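Local structure of DNA polymerase (Bacillus phage phi29, 1XI1) at residues 244-249 with 483-488. The protein replicates the viral DNA from a protein primer, displacing the non-template strand as it goes, and proofreads with a 3'-5' exonuclease. The protein carries 2 engineered substitutions. Numbering follows the deposited sequence.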
ATOM      1  N   GLU C 244     -12.082 -19.856  20.761  1.00 64.34           N
ATOM      2  CA  GLU C 244     -11.612 -18.999  21.839  1.00 64.64           C
ATOM      3  C   GLU C 244     -10.162 -18.589  21.626  1.00 62.88           C
ATOM      4  O   GLU C 244      -9.246 -19.388  21.811  1.00 59.83           O
ATOM      5  CB  GLU C 244     -11.770 -19.711  23.191  1.00 67.54           C
ATOM      6  CG  GLU C 244     -13.223 -19.852  23.661  1.00 70.73           C
ATOM      7  CD  GLU C 244     -13.549 -18.995  24.889  1.00 69.21           C
ATOM      8  OE1 GLU C 244     -13.094 -19.333  26.006  1.00 71.32           O
ATOM      9  OE2 GLU C 244     -14.257 -17.976  24.735  1.00 69.14           O
ATOM     10  N   GLY C 245      -9.972 -17.333  21.227  1.00 59.15           N
ATOM     11  CA  GLY C 245      -8.641 -16.810  20.991  1.00 56.27           C
ATOM     12  C   GLY C 245      -8.655 -15.303  21.145  1.00 57.49           C
ATOM     13  O   GLY C 245      -9.723 -14.703  21.246  1.00 59.01           O
ATOM     14  N   MET C 246      -7.476 -14.690  21.163  1.00 55.30           N
ATOM     15  CA  MET C 246      -7.367 -13.243  21.303  1.00 53.34           C
ATOM     16  C   MET C 246      -6.450 -12.717  20.209  1.00 54.63           C
ATOM     17  O   MET C 246      -5.649 -13.463  19.646  1.00 54.16           O
ATOM     18  CB  MET C 246      -6.751 -12.871  22.649  1.00 51.78           C
ATOM     19  CG  MET C 246      -6.911 -13.907  23.720  1.00 52.40           C
ATOM     20  SD  MET C 246      -5.761 -13.584  25.052  1.00 54.83           S
ATOM     21  CE  MET C 246      -6.332 -11.997  25.618  1.00 41.43           C
ATOM     22  N   VAL C 247      -6.548 -11.422  19.938  1.00 51.81           N
ATOM     23  CA  VAL C 247      -5.733 -10.788  18.922  1.00 48.33           C
ATOM     24  C   VAL C 247      -5.129  -9.501  19.475  1.00 54.83           C
ATOM     25  O   VAL C 247      -5.833  -8.644  20.026  1.00 56.70           O
ATOM     26  CB  VAL C 247      -6.575 -10.453  17.674  1.00 53.11           C
ATOM     27  CG1 VAL C 247      -5.727  -9.691  16.659  1.00 52.18           C
ATOM     28  CG2 VAL C 247      -7.122 -11.738  17.054  1.00 43.09           C
ATOM     29  N   PHE C 248      -3.818  -9.369  19.334  1.00 53.79           N
ATOM     30  CA  PHE C 248      -3.137  -8.179  19.813  1.00 53.73           C
ATOM     31  C   PHE C 248      -2.515  -7.464  18.618  1.00 52.41           C
ATOM     32  O   PHE C 248      -1.891  -8.096  17.762  1.00 53.53           O
ATOM     33  CB  PHE C 248      -2.051  -8.557  20.830  1.00 55.31           C
ATOM     34  CG  PHE C 248      -2.578  -9.228  22.080  1.00 53.15           C
ATOM     35  CD1 PHE C 248      -2.841 -10.593  22.098  1.00 52.39           C
ATOM     36  CD2 PHE C 248      -2.774  -8.492  23.249  1.00 52.33           C
ATOM     37  CE1 PHE C 248      -3.295 -11.232  23.274  1.00 51.00           C
ATOM     38  CE2 PHE C 248      -3.223  -9.111  24.423  1.00 50.41           C
ATOM     39  CZ  PHE C 248      -3.483 -10.489  24.434  1.00 52.70           C
ATOM     40  N   ASP C 249      -2.699  -6.149  18.561  1.00 51.26           N
ATOM     41  CA  ASP C 249      -2.173  -5.319  17.480  1.00 50.26           C
ATOM     42  C   ASP C 249      -1.285  -4.235  18.077  1.00 47.60           C
ATOM     43  O   ASP C 249      -1.641  -3.642  19.089  1.00 49.33           O
ATOM     44  CB  ASP C 249      -3.324  -4.645  16.716  1.00 50.93           C
ATOM     45  CG  ASP C 249      -3.913  -5.527  15.635  1.00 60.68           C
ATOM     46  OD1 ASP C 249      -4.119  -6.731  15.895  1.00 66.69           O
ATOM     47  OD2 ASP C 249      -4.186  -5.011  14.523  1.00 70.77           O
ATOM     48  N   TRP C 483       1.313  -3.255  22.744  1.00 50.51           N
ATOM     49  CA  TRP C 483       0.357  -4.178  22.161  1.00 48.76           C
ATOM     50  C   TRP C 483      -1.019  -3.859  22.699  1.00 50.57           C
ATOM     51  O   TRP C 483      -1.239  -3.867  23.905  1.00 53.92           O
ATOM     52  CB  TRP C 483       0.714  -5.627  22.494  1.00 47.09           C
ATOM     53  CG  TRP C 483       1.996  -6.120  21.835  1.00 49.95           C
ATOM     54  CD1 TRP C 483       3.249  -6.098  22.373  1.00 43.23           C
ATOM     55  CD2 TRP C 483       2.134  -6.697  20.519  1.00 46.72           C
ATOM     56  NE1 TRP C 483       4.156  -6.629  21.486  1.00 46.45           N
ATOM     57  CE2 TRP C 483       3.504  -7.000  20.339  1.00 44.71           C
ATOM     58  CE3 TRP C 483       1.233  -6.982  19.476  1.00 47.97           C
ATOM     59  CZ2 TRP C 483       4.002  -7.574  19.162  1.00 47.31           C
ATOM     60  CZ3 TRP C 483       1.729  -7.556  18.293  1.00 48.88           C
ATOM     61  CH2 TRP C 483       3.104  -7.844  18.152  1.00 51.53           C
ATOM     62  N   ALA C 484      -1.945  -3.558  21.802  1.00 52.35           N
ATOM     63  CA  ALA C 484      -3.315  -3.262  22.194  1.00 50.55           C
ATOM     64  C   ALA C 484      -4.141  -4.533  21.980  1.00 50.74           C
ATOM     65  O   ALA C 484      -4.076  -5.142  20.916  1.00 50.28           O
ATOM     66  CB  ALA C 484      -3.859  -2.126  21.335  1.00 47.27           C
ATOM     67  N   HIS C 485      -4.886  -4.945  23.003  1.00 53.21           N
ATOM     68  CA  HIS C 485      -5.745  -6.123  22.922  1.00 52.26           C
ATOM     69  C   HIS C 485      -6.879  -5.671  22.016  1.00 49.76           C
ATOM     70  O   HIS C 485      -7.647  -4.793  22.391  1.00 51.99           O
ATOM     71  CB  HIS C 485      -6.249  -6.470  24.315  1.00 53.91           C
ATOM     72  CG  HIS C 485      -7.191  -7.632  24.340  1.00 64.63           C
ATOM     73  ND1 HIS C 485      -6.893  -8.851  23.765  1.00 69.39           N
ATOM     74  CD2 HIS C 485      -8.423  -7.768  24.883  1.00 66.20           C
ATOM     75  CE1 HIS C 485      -7.899  -9.684  23.953  1.00 67.09           C
ATOM     76  NE2 HIS C 485      -8.840  -9.052  24.630  1.00 66.93           N
ATOM     77  N   GLU C 486      -6.959  -6.239  20.812  1.00 53.80           N
ATOM     78  CA  GLU C 486      -7.969  -5.818  19.833  1.00 54.72           C
ATOM     79  C   GLU C 486      -9.264  -6.606  19.728  1.00 54.36           C
ATOM     80  O   GLU C 486     -10.249  -6.113  19.170  1.00 57.68           O
ATOM     81  CB  GLU C 486      -7.360  -5.743  18.442  1.00 59.55           C
ATOM     82  CG  GLU C 486      -6.803  -4.370  18.114  1.00 69.73           C
ATOM     83  CD  GLU C 486      -6.685  -4.156  16.622  1.00 77.61           C
ATOM     84  OE1 GLU C 486      -7.243  -4.971  15.862  1.00 81.05           O
ATOM     85  OE2 GLU C 486      -6.047  -3.177  16.192  1.00 83.25           O
ATOM     86  N   SER C 487      -9.284  -7.829  20.229  1.00 52.50           N
ATOM     87  CA  SER C 487     -10.521  -8.594  20.174  1.00 54.17           C
ATOM     88  C   SER C 487     -10.348  -9.969  20.730  1.00 54.98           C
ATOM     89  O   SER C 487      -9.233 -10.426  20.948  1.00 59.06           O
ATOM     90  CB  SER C 487     -11.022  -8.708  18.730  1.00 56.23           C
ATOM     91  OG  SER C 487      -9.969  -9.073  17.859  1.00 58.77           O
ATOM     92  N   THR C 488     -11.442 -10.637  20.986  1.00 55.28           N
ATOM     93  CA  THR C 488     -11.428 -12.009  21.447  1.00 52.79           C
ATOM     94  C   THR C 488     -12.444 -12.691  20.562  1.00 53.85           C
ATOM     95  O   THR C 488     -13.479 -12.094  20.259  1.00 49.98           O
ATOM     96  CB  THR C 488     -11.866 -12.135  22.928  1.00 52.86           C
ATOM     97  OG1 THR C 488     -11.134 -11.173  23.709  1.00 54.84           O
ATOM     98  CG2 THR C 488     -11.605 -13.529  23.449  1.00 51.28           C
TER
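From Met246 opposite Thr488 to Asp249 opposite Ala484 the two strands pair antiparallel: Asp249 N donates a hydrogen bond to Ala484 O (2.9 Å), Ala484 N one to Asp249 O (2.7 Å), and a classic beta bulge sets both Glu486 and Ser487 against Val247. Val247 O therefore accepts from Glu486 N, while Val247 N donates to Ser487 O. On one face, His485 ND1 lies 3.7 Å from Phe248 CE2, over the phenyl ring but offset toward its rim, with the planes inclined at 48°. The flexible, unbranched Met246 bends at chi3 (63°), and its methyl CE meets His485 CE1 at 3.3 Å. This is the edge of the palm sheet of a family B polymerase, where 483-489 is the outermost strand and 245-250 carries catalytic magnesium ligands. Asp249, near the end of its strand, supplies a carboxylate to that metal site, close to Asp458. Its carboxylate stacks on that of Glu486, and Asp249 OD2 lies 3.1 Å from Glu486 OE2 with no hydrogen bond between the two acidic groups. The broad, apolar indole of Trp483 suits its buried place between Phe248 and helix 427-447: Trp483 CE3 packs against Phe248 CB at 3.9 Å.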